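PT26-6P (Thermococcus sp., PDB 2WB7) is of unknown function but is encoded by an extrachromosomal mobile element of Euryarchaea and combines two immunoglobulin-like domains with a helical domain. Local coordinates at residues Lys483-Ala494 against Asp509-Ala520; Ala436-Tyr447 against Ala498-Lys507. One frame throughout, in Å; residues are numbered along the deposited sequence.

Contact 1: Lys483-Ala494 against Asp509-Ala520; sequences KHEMAGDYYVNA and DAEKAKEYSNLA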
loop_
_atom_site.group_PDB
_atom_site.type_symbol
_atom_site.label_atom_id
_atom_site.label_comp_id
_atom_site.label_asym_id
_atom_site.label_seq_id
_atom_site.Cartn_x
_atom_site.Cartn_y
_atom_site.Cartn_z
ATOM N N LYS A 483 -28.990 -1.607 13.664
ATOM C CA LYS A 483 -27.960 -1.058 12.789
ATOM C C LYS A 483 -27.932 0.459 12.832
ATOM O O LYS A 483 -26.861 1.060 12.717
ATOM C CB LYS A 483 -28.167 -1.500 11.351
ATOM C CG LYS A 483 -28.600 -2.925 11.196
ATOM C CD LYS A 483 -27.614 -3.925 11.722
ATOM C CE LYS A 483 -27.747 -5.221 10.914
ATOM N NZ LYS A 483 -27.855 -6.434 11.765
ATOM N N HIS A 484 -29.103 1.082 12.960
ATOM C CA HIS A 484 -29.146 2.532 13.147
ATOM C C HIS A 484 -28.390 2.914 14.414
ATOM O O HIS A 484 -27.636 3.881 14.404
ATOM C CB HIS A 484 -30.580 3.097 13.186
ATOM C CG HIS A 484 -31.196 3.307 11.834
ATOM N ND1 HIS A 484 -30.540 3.950 10.804
ATOM C CD2 HIS A 484 -32.413 2.967 11.345
ATOM C CE1 HIS A 484 -31.321 3.988 9.739
ATOM N NE2 HIS A 484 -32.458 3.387 10.038
ATOM N N GLU A 485 -28.571 2.170 15.504
ATOM C CA GLU A 485 -27.823 2.495 16.718
ATOM C C GLU A 485 -26.317 2.330 16.512
ATOM O O GLU A 485 -25.518 3.105 17.049
ATOM C CB GLU A 485 -28.263 1.681 17.936
ATOM C CG GLU A 485 -27.730 2.314 19.212
ATOM C CD GLU A 485 -27.526 1.344 20.389
ATOM O OE1 GLU A 485 -27.977 0.183 20.305
ATOM O OE2 GLU A 485 -26.908 1.776 21.406
HETATM N N MSE A 486 -25.942 1.313 15.737
HETATM C CA MSE A 486 -24.543 1.047 15.420
HETATM C C MSE A 486 -23.942 2.184 14.596
HETATM O O MSE A 486 -22.810 2.629 14.850
HETATM C CB MSE A 486 -24.440 -0.265 14.662
HETATM C CG MSE A 486 -24.678 -1.505 15.525
HETATM SE SE MSE A 486 -25.035 -3.063 14.389
HETATM C CE MSE A 486 -24.763 -4.545 15.619
ATOM N N ALA A 487 -24.718 2.654 13.615
ATOM C CA ALA A 487 -24.360 3.795 12.784
ATOM C C ALA A 487 -24.148 5.053 13.631
ATOM O O ALA A 487 -23.123 5.718 13.537
ATOM C CB ALA A 487 -25.430 4.015 11.768
ATOM N N GLY A 488 -25.110 5.357 14.487
ATOM C CA GLY A 488 -24.996 6.480 15.393
ATOM C C GLY A 488 -23.786 6.354 16.284
ATOM O O GLY A 488 -23.079 7.341 16.529
ATOM N N ASP A 489 -23.533 5.143 16.778
ATOM C CA ASP A 489 -22.335 4.903 17.595
ATOM C C ASP A 489 -21.054 5.244 16.834
ATOM O O ASP A 489 -20.121 5.827 17.392
ATOM C CB ASP A 489 -22.302 3.475 18.135
ATOM C CG ASP A 489 -23.325 3.255 19.246
ATOM O OD1 ASP A 489 -23.780 4.259 19.856
ATOM O OD2 ASP A 489 -23.676 2.084 19.517
ATOM N N TYR A 490 -21.026 4.902 15.549
ATOM C CA TYR A 490 -19.870 5.211 14.718
ATOM C C TYR A 490 -19.718 6.719 14.621
ATOM O O TYR A 490 -18.639 7.251 14.880
ATOM C CB TYR A 490 -20.015 4.619 13.310
ATOM C CG TYR A 490 -19.716 3.137 13.195
ATOM C CD1 TYR A 490 -18.535 2.604 13.694
ATOM C CD2 TYR A 490 -20.613 2.271 12.570
ATOM C CE1 TYR A 490 -18.248 1.232 13.587
ATOM C CE2 TYR A 490 -20.335 0.907 12.442
ATOM C CZ TYR A 490 -19.149 0.399 12.957
ATOM O OH TYR A 490 -18.889 -0.941 12.834
ATOM N N TYR A 491 -20.806 7.396 14.243
ATOM C CA TYR A 491 -20.805 8.855 14.056
ATOM C C TYR A 491 -20.256 9.578 15.266
ATOM O O TYR A 491 -19.515 10.557 15.150
ATOM C CB TYR A 491 -22.203 9.377 13.727
ATOM C CG TYR A 491 -22.495 9.374 12.244
ATOM C CD1 TYR A 491 -23.651 8.818 11.755
ATOM C CD2 TYR A 491 -21.587 9.914 11.334
ATOM C CE1 TYR A 491 -23.922 8.805 10.418
ATOM C CE2 TYR A 491 -21.841 9.907 9.988
ATOM C CZ TYR A 491 -23.019 9.350 9.536
ATOM O OH TYR A 491 -23.296 9.315 8.194
ATOM N N VAL A 492 -20.595 9.060 16.434
ATOM C CA VAL A 492 -20.167 9.660 17.676
ATOM C C VAL A 492 -18.672 9.455 17.877
ATOM O O VAL A 492 -17.947 10.392 18.274
ATOM C CB VAL A 492 -20.925 9.064 18.858
ATOM C CG1 VAL A 492 -20.085 9.186 20.119
ATOM C CG2 VAL A 492 -22.317 9.737 19.001
ATOM N N ASN A 493 -18.200 8.235 17.611
ATOM C CA ASN A 493 -16.768 8.001 17.536
ATOM C C ASN A 493 -16.111 8.975 16.556
ATOM O O ASN A 493 -15.086 9.585 16.868
ATOM C CB ASN A 493 -16.473 6.560 17.137
ATOM C CG ASN A 493 -16.544 5.603 18.315
ATOM O OD1 ASN A 493 -15.562 5.404 19.035
ATOM N ND2 ASN A 493 -17.702 4.999 18.514
ATOM N N ALA A 494 -16.719 9.137 15.384
ATOM C CA ALA A 494 -16.144 9.992 14.351
ATOM C C ALA A 494 -16.017 11.464 14.815
ATOM O O ALA A 494 -14.928 12.078 14.743
ATOM C CB ALA A 494 -16.944 9.892 13.065
ATOM N N ASP A 509 -14.553 5.858 10.635
ATOM C CA ASP A 509 -15.770 5.719 11.414
ATOM C C ASP A 509 -16.975 6.251 10.625
ATOM O O ASP A 509 -17.984 5.560 10.510
ATOM C CB ASP A 509 -15.616 6.407 12.770
ATOM C CG ASP A 509 -14.647 5.676 13.681
ATOM O OD1 ASP A 509 -14.551 4.438 13.541
ATOM O OD2 ASP A 509 -13.993 6.327 14.534
ATOM N N ALA A 510 -16.852 7.449 10.055
ATOM C CA ALA A 510 -17.972 8.072 9.351
ATOM C C ALA A 510 -18.412 7.245 8.168
ATOM O O ALA A 510 -19.601 7.152 7.884
ATOM C CB ALA A 510 -17.636 9.483 8.915
ATOM N N GLU A 511 -17.458 6.620 7.491
ATOM C CA GLU A 511 -17.773 5.723 6.374
ATOM C C GLU A 511 -18.514 4.465 6.821
ATOM O O GLU A 511 -19.452 4.001 6.150
ATOM C CB GLU A 511 -16.502 5.327 5.649
ATOM C CG GLU A 511 -16.636 4.051 4.828
ATOM C CD GLU A 511 -17.554 4.224 3.626
ATOM O OE1 GLU A 511 -17.671 5.372 3.127
ATOM O OE2 GLU A 511 -18.164 3.215 3.194
ATOM N N LYS A 512 -18.075 3.895 7.943
ATOM C CA LYS A 512 -18.772 2.745 8.522
ATOM C C LYS A 512 -20.192 3.132 8.865
ATOM O O LYS A 512 -21.121 2.358 8.647
ATOM C CB LYS A 512 -18.079 2.255 9.790
ATOM C CG LYS A 512 -16.700 1.689 9.553
ATOM C CD LYS A 512 -16.724 0.706 8.391
ATOM C CE LYS A 512 -17.127 -0.690 8.843
ATOM N NZ LYS A 512 -17.174 -1.637 7.679
ATOM N N ALA A 513 -20.354 4.334 9.414
ATOM C CA ALA A 513 -21.679 4.876 9.718
ATOM C C ALA A 513 -22.555 4.789 8.481
ATOM O O ALA A 513 -23.596 4.141 8.487
ATOM C CB ALA A 513 -21.579 6.311 10.199
ATOM N N LYS A 514 -22.120 5.438 7.410
ATOM C CA LYS A 514 -22.916 5.460 6.192
ATOM C C LYS A 514 -23.310 4.037 5.790
ATOM O O LYS A 514 -24.403 3.802 5.271
ATOM C CB LYS A 514 -22.150 6.149 5.069
ATOM C CG LYS A 514 -22.934 6.281 3.785
ATOM C CD LYS A 514 -24.138 7.233 3.968
ATOM C CE LYS A 514 -25.264 6.919 2.948
ATOM N NZ LYS A 514 -24.791 6.858 1.506
ATOM N N GLU A 515 -22.416 3.087 6.030
ATOM C CA GLU A 515 -22.647 1.716 5.575
ATOM C C GLU A 515 -23.750 1.038 6.365
ATOM O O GLU A 515 -24.700 0.525 5.788
ATOM C CB GLU A 515 -21.368 0.896 5.669
ATOM C CG GLU A 515 -20.357 1.216 4.584
ATOM C CD GLU A 515 -19.035 0.485 4.806
ATOM O OE1 GLU A 515 -19.007 -0.438 5.659
ATOM O OE2 GLU A 515 -18.027 0.840 4.139
ATOM N N TYR A 516 -23.623 1.043 7.690
ATOM C CA TYR A 516 -24.617 0.445 8.564
ATOM C C TYR A 516 -25.969 1.160 8.470
ATOM O O TYR A 516 -27.029 0.548 8.572
ATOM C CB TYR A 516 -24.100 0.443 10.007
ATOM C CG TYR A 516 -23.062 -0.621 10.261
ATOM C CD1 TYR A 516 -23.280 -1.637 11.193
ATOM C CD2 TYR A 516 -21.870 -0.625 9.540
ATOM C CE1 TYR A 516 -22.315 -2.622 11.412
ATOM C CE2 TYR A 516 -20.911 -1.593 9.750
ATOM C CZ TYR A 516 -21.138 -2.592 10.678
ATOM O OH TYR A 516 -20.179 -3.550 10.858
ATOM N N SER A 517 -25.938 2.464 8.279
ATOM C CA SER A 517 -27.168 3.170 8.066
ATOM C C SER A 517 -27.865 2.638 6.817
ATOM O O SER A 517 -29.064 2.372 6.843
ATOM C CB SER A 517 -26.913 4.665 7.965
ATOM O OG SER A 517 -28.111 5.340 7.647
ATOM N N ASN A 518 -27.119 2.436 5.737
ATOM C CA ASN A 518 -27.729 1.901 4.532
ATOM C C ASN A 518 -28.211 0.469 4.703
ATOM O O ASN A 518 -29.209 0.064 4.111
ATOM C CB ASN A 518 -26.800 2.022 3.318
ATOM C CG ASN A 518 -26.490 3.469 2.962
ATOM O OD1 ASN A 518 -25.550 3.747 2.223
ATOM N ND2 ASN A 518 -27.268 4.393 3.497
ATOM N N LEU A 519 -27.498 -0.312 5.499
ATOM C CA LEU A 519 -27.944 -1.670 5.750
ATOM C C LEU A 519 -29.282 -1.593 6.472
ATOM O O LEU A 519 -30.235 -2.330 6.135
ATOM C CB LEU A 519 -26.923 -2.441 6.579
ATOM C CG LEU A 519 -27.275 -3.899 6.886
ATOM C CD1 LEU A 519 -27.711 -4.609 5.641
ATOM C CD2 LEU A 519 -26.104 -4.602 7.496
ATOM N N ALA A 520 -29.364 -0.694 7.456
ATOM C CA ALA A 520 -30.618 -0.495 8.179
ATOM C C ALA A 520 -31.790 -0.270 7.228
ATOM O O ALA A 520 -32.836 -0.918 7.345
ATOM C CB ALA A 520 -30.511 0.653 9.161
#
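Tyr490 and Tyr516 reach past each other from two antiparallel helices of the helical domain, and each is a knob in a hole of the other helix. Tyr490 drops among Asp509, Lys512, Ala513 and Tyr516; Tyr516 in turn sits among Lys483, Met486, Ala487 and Tyr490. The two rings meet as a T-shaped pair, planes at 70° and centroids 5.0 Å apart, with the CE2 edge of Tyr490 directed at the face of Tyr516. One face of the Tyr490 ring is filled by Lys512 CB, 3.6 Å from the ring centroid in a CH-pi contact, while the selenium of Met486 (selenomethionine) lies at the edge of the Tyr516 ring, a Met-aromatic contact.

Ala487 and Ala513, the small members of the two holes, let the backbones come close: their CA atoms are 4.2 Å apart and the axes of 483-494 and 509-520 approach to 7.8 Å, a spacing that suits alanine on both sides. Ala513 is also a bump, its CB 3.3 Å from the centroid of the Tyr491 ring. The CB of Tyr491 points away from the partner helix, but with chi1 at -89° the ring swings back over that methyl. Ala520 CB lies over one face of the His484 imidazole in another CH-pi contact, while ND1 and NE2 bond to Glu454 and Glu524.

Tyr490 OH is served by Ser237 O, Lys483 NZ by Asp7 and Asp9, Lys512 NZ by Asp12 as well as by Glu515 of its own helix. Cohesion therefore rests on aromatic faces, methyls and methylenes, with most charges paired away from the interface.

Contact 2: Ala436-Tyr447 against Ala498-Lys507; sequences AKGMNNENAIEY and ALNGDLEQAK
Rotation about chi1 places CG of Asn441 anti to the backbone N (-175°) and CG of Tyr447 beside it (-60°), sending the Asn441 amide toward Ala498 and Leu499 at the end of helix 471-499, and the Tyr447 ring across to helix 503-523. Two interhelical turns of the helical domain meet here. In the first, helix 408-438 ends in a Schellman motif with Asn440, of positive phi, as its C-prime residue, and Asn441 then N-caps the next helix. Its OD1 accepts from Ala444 N at 3.0 Å, the donor standing above the carbonyl plane; a short amide suits this place because it can fold back on its own helix. In the second turn, Asp502 caps in like manner, accepting from Gln505 N, and its other oxygen bonds His354 of strand 350-364.

Between the turns the packing is mainly apolar. Ala444 CB touches Leu499 CG at 3.6 Å and Ala498 CB at 4.0 Å; the two alanine methyls are small enough for the turns to come together, and Leu499 carries CD2 on to Ala436. Tyr447 is a knob among Ala498, Leu503, Ala506 and Lys507. Leu503 CD1 comes to its ring at the edge, near the plane, and also meets the amide of Asn443, whose side chain it crosses at about a right angle. The axes of 442-447 and 503-507 stay 11.4 Å apart, and the long Tyr447 side chain bridges part of that distance, its OH ending 3.8 Å from Lys507 CG.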
loop_
_atom_site.group_PDB
_atom_site.type_symbol
_atom_site.label_atom_id
_atom_site.label_comp_id
_atom_site.label_asym_id
_atom_site.label_seq_id
_atom_site.Cartn_x
_atom_site.Cartn_y
_atom_site.Cartn_z
ATOM N N ALA A 436 -18.600 20.932 18.328
ATOM C CA ALA A 436 -18.237 20.945 16.919
ATOM C C ALA A 436 -18.564 22.300 16.286
ATOM O O ALA A 436 -17.752 22.869 15.555
ATOM C CB ALA A 436 -18.935 19.814 16.164
ATOM N N LYS A 437 -19.755 22.818 16.582
ATOM C CA LYS A 437 -20.151 24.135 16.102
ATOM C C LYS A 437 -19.277 25.230 16.724
ATOM O O LYS A 437 -18.730 26.076 16.020
ATOM C CB LYS A 437 -21.634 24.370 16.379
ATOM C CG LYS A 437 -22.529 23.397 15.618
ATOM C CD LYS A 437 -23.674 24.109 14.966
ATOM C CE LYS A 437 -24.648 24.571 16.011
ATOM N NZ LYS A 437 -25.652 23.500 16.206
ATOM N N GLY A 438 -19.137 25.180 18.042
ATOM C CA GLY A 438 -18.216 26.059 18.764
ATOM C C GLY A 438 -16.798 26.188 18.196
ATOM O O GLY A 438 -16.328 27.296 17.944
HETATM N N MSE A 439 -16.100 25.064 18.011
HETATM C CA MSE A 439 -14.754 25.069 17.426
HETATM C C MSE A 439 -14.811 25.177 15.915
HETATM O O MSE A 439 -13.814 24.961 15.242
HETATM C CB MSE A 439 -14.004 23.782 17.755
HETATM C CG MSE A 439 -14.043 23.388 19.176
HETATM SE SE MSE A 439 -12.860 24.507 20.157
HETATM C CE MSE A 439 -11.262 24.231 19.119
ATOM N N ASN A 440 -15.977 25.481 15.369
ATOM C CA ASN A 440 -16.095 25.579 13.917
ATOM C C ASN A 440 -15.351 24.430 13.208
ATOM O O ASN A 440 -14.550 24.651 12.312
ATOM C CB ASN A 440 -15.576 26.942 13.434
ATOM C CG ASN A 440 -15.896 27.210 11.971
ATOM O OD1 ASN A 440 -16.866 26.668 11.410
ATOM N ND2 ASN A 440 -15.071 28.048 11.336
ATOM N N ASN A 441 -15.618 23.203 13.634
ATOM C CA ASN A 441 -15.085 22.004 12.996
ATOM C C ASN A 441 -16.144 21.383 12.091
ATOM O O ASN A 441 -17.064 20.716 12.574
ATOM C CB ASN A 441 -14.673 21.016 14.074
ATOM C CG ASN A 441 -13.996 19.801 13.520
ATOM O OD1 ASN A 441 -14.460 19.188 12.550
ATOM N ND2 ASN A 441 -12.891 19.425 14.142
ATOM N N GLU A 442 -16.023 21.607 10.786
ATOM C CA GLU A 442 -17.089 21.230 9.870
ATOM C C GLU A 442 -17.403 19.741 9.948
ATOM O O GLU A 442 -18.578 19.359 9.994
ATOM C CB GLU A 442 -16.768 21.635 8.428
ATOM C CG GLU A 442 -16.044 22.999 8.300
ATOM C CD GLU A 442 -16.984 24.228 8.291
ATOM O OE1 GLU A 442 -17.793 24.359 7.331
ATOM O OE2 GLU A 442 -16.883 25.079 9.229
ATOM N N ASN A 443 -16.370 18.900 9.975
ATOM C CA ASN A 443 -16.583 17.447 9.925
ATOM C C ASN A 443 -17.256 16.920 11.181
ATOM O O ASN A 443 -18.223 16.162 11.104
ATOM C CB ASN A 443 -15.277 16.691 9.708
ATOM C CG ASN A 443 -14.432 17.293 8.615
ATOM O OD1 ASN A 443 -14.337 16.742 7.522
ATOM N ND2 ASN A 443 -13.816 18.441 8.903
ATOM N N ALA A 444 -16.737 17.320 12.337
ATOM C CA ALA A 444 -17.342 16.928 13.593
ATOM C C ALA A 444 -18.814 17.329 13.566
ATOM O O ALA A 444 -19.681 16.547 13.913
ATOM C CB ALA A 444 -16.618 17.566 14.757
ATOM N N ILE A 445 -19.100 18.548 13.130
ATOM C CA ILE A 445 -20.483 18.981 12.972
ATOM C C ILE A 445 -21.316 17.983 12.160
ATOM O O ILE A 445 -22.397 17.551 12.588
ATOM C CB ILE A 445 -20.564 20.383 12.333
ATOM C CG1 ILE A 445 -19.981 21.414 13.302
ATOM C CG2 ILE A 445 -21.998 20.736 11.975
ATOM C CD1 ILE A 445 -19.828 22.789 12.707
ATOM N N GLU A 446 -20.824 17.616 10.989
ATOM C CA GLU A 446 -21.558 16.691 10.169
ATOM C C GLU A 446 -21.721 15.330 10.829
ATOM O O GLU A 446 -22.769 14.705 10.720
ATOM C CB GLU A 446 -20.873 16.537 8.834
ATOM C CG GLU A 446 -20.872 17.810 8.023
ATOM C CD GLU A 446 -20.860 17.501 6.546
ATOM O OE1 GLU A 446 -20.369 18.350 5.755
ATOM O OE2 GLU A 446 -21.336 16.386 6.194
ATOM N N TYR A 447 -20.682 14.873 11.519
ATOM C CA TYR A 447 -20.724 13.572 12.165
ATOM C C TYR A 447 -21.720 13.583 13.311
ATOM O O TYR A 447 -22.638 12.744 13.362
ATOM C CB TYR A 447 -19.346 13.156 12.680
ATOM C CG TYR A 447 -18.309 13.058 11.589
ATOM C CD1 TYR A 447 -16.953 13.189 11.873
ATOM C CD2 TYR A 447 -18.685 12.885 10.264
ATOM C CE1 TYR A 447 -16.006 13.112 10.874
ATOM C CE2 TYR A 447 -17.746 12.814 9.261
ATOM C CZ TYR A 447 -16.410 12.929 9.577
ATOM O OH TYR A 447 -15.469 12.859 8.588
ATOM N N ALA A 498 -12.642 13.536 15.205
ATOM C CA ALA A 498 -12.473 14.769 14.440
ATOM C C ALA A 498 -12.102 15.925 15.369
ATOM O O ALA A 498 -11.095 16.593 15.168
ATOM C CB ALA A 498 -13.716 15.088 13.658
ATOM N N LEU A 499 -12.896 16.140 16.409
ATOM C CA LEU A 499 -12.626 17.191 17.388
ATOM C C LEU A 499 -11.273 17.140 18.096
ATOM O O LEU A 499 -10.826 18.157 18.604
ATOM C CB LEU A 499 -13.705 17.197 18.463
ATOM C CG LEU A 499 -15.070 17.722 18.053
ATOM C CD1 LEU A 499 -16.049 17.464 19.194
ATOM C CD2 LEU A 499 -14.980 19.216 17.688
ATOM N N ASN A 500 -10.631 15.978 18.175
ATOM C CA ASN A 500 -9.376 15.888 18.928
ATOM C C ASN A 500 -8.133 15.553 18.142
ATOM O O ASN A 500 -7.165 15.050 18.710
ATOM C CB ASN A 500 -9.491 14.911 20.083
ATOM C CG ASN A 500 -10.546 15.318 21.056
ATOM O OD1 ASN A 500 -11.730 15.295 20.727
ATOM N ND2 ASN A 500 -10.132 15.719 22.264
ATOM N N GLY A 501 -8.146 15.834 16.846
ATOM C CA GLY A 501 -6.922 15.746 16.071
ATOM C C GLY A 501 -6.664 14.428 15.371
ATOM O O GLY A 501 -5.525 14.127 15.018
ATOM N N ASP A 502 -7.704 13.639 15.148
ATOM C CA ASP A 502 -7.546 12.453 14.336
ATOM C C ASP A 502 -8.639 12.377 13.304
ATOM O O ASP A 502 -9.528 11.540 13.388
ATOM C CB ASP A 502 -7.565 11.203 15.201
ATOM C CG ASP A 502 -7.116 9.974 14.447
ATOM O OD1 ASP A 502 -6.942 10.082 13.215
ATOM O OD2 ASP A 502 -6.948 8.904 15.084
ATOM N N LEU A 503 -8.564 13.250 12.316
ATOM C CA LEU A 503 -9.588 13.307 11.293
ATOM C C LEU A 503 -9.523 12.106 10.347
ATOM O O LEU A 503 -10.534 11.717 9.747
ATOM C CB LEU A 503 -9.461 14.618 10.529
ATOM C CG LEU A 503 -10.423 14.826 9.368
ATOM C CD1 LEU A 503 -11.915 14.546 9.748
ATOM C CD2 LEU A 503 -10.212 16.249 8.811
ATOM N N GLU A 504 -8.342 11.510 10.211
ATOM C CA GLU A 504 -8.206 10.350 9.336
ATOM C C GLU A 504 -9.047 9.212 9.864
ATOM O O GLU A 504 -9.904 8.692 9.156
ATOM C CB GLU A 504 -6.759 9.898 9.223
ATOM C CG GLU A 504 -5.789 10.988 8.756
ATOM C CD GLU A 504 -5.094 11.741 9.919
ATOM O OE1 GLU A 504 -5.562 11.638 11.088
ATOM O OE2 GLU A 504 -4.082 12.447 9.653
ATOM N N GLN A 505 -8.800 8.811 11.111
ATOM C CA GLN A 505 -9.576 7.716 11.692
ATOM C C GLN A 505 -11.069 8.068 11.799
ATOM O O GLN A 505 -11.935 7.193 11.702
ATOM C CB GLN A 505 -8.999 7.251 13.032
ATOM C CG GLN A 505 -9.570 5.906 13.471
ATOM C CD GLN A 505 -8.774 5.245 14.575
ATOM O OE1 GLN A 505 -7.631 4.804 14.375
ATOM N NE2 GLN A 505 -9.383 5.151 15.755
ATOM N N ALA A 506 -11.352 9.360 11.966
ATOM C CA ALA A 506 -12.712 9.879 11.964
ATOM C C ALA A 506 -13.423 9.554 10.658
ATOM O O ALA A 506 -14.615 9.252 10.644
ATOM C CB ALA A 506 -12.690 11.359 12.184
ATOM N N LYS A 507 -12.700 9.631 9.551
ATOM C CA LYS A 507 -13.325 9.414 8.254
ATOM C C LYS A 507 -13.657 7.947 8.043
ATOM O O LYS A 507 -14.608 7.591 7.347
ATOM C CB LYS A 507 -12.433 9.939 7.134
ATOM C CG LYS A 507 -12.287 11.450 7.124
ATOM C CD LYS A 507 -11.305 11.887 6.031
ATOM C CE LYS A 507 -11.740 13.208 5.394
ATOM N NZ LYS A 507 -10.792 13.624 4.317
#

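Helices 471-499 and 503-523 serve both contacts: contact 1 pairs them side by side over several turns, whereas contact 2 sets the turn joining them against the turn between helices 408-438 and 442-465. Contact 1 is mostly buried, burying 800 Å², both sides summed, against 388 Å² for the partly buried contact 2. Their chemistry follows: aromatic faces over methyls and methylenes in the first, a thinner apolar seam flanked by capped helix starts in the second. Tyr447 unites them, its CE2 lying 3.4 Å from Ala510 CB and its CD1 3.5 Å from Ala494 CB, so helix 442-465 packs on both helices of the pair.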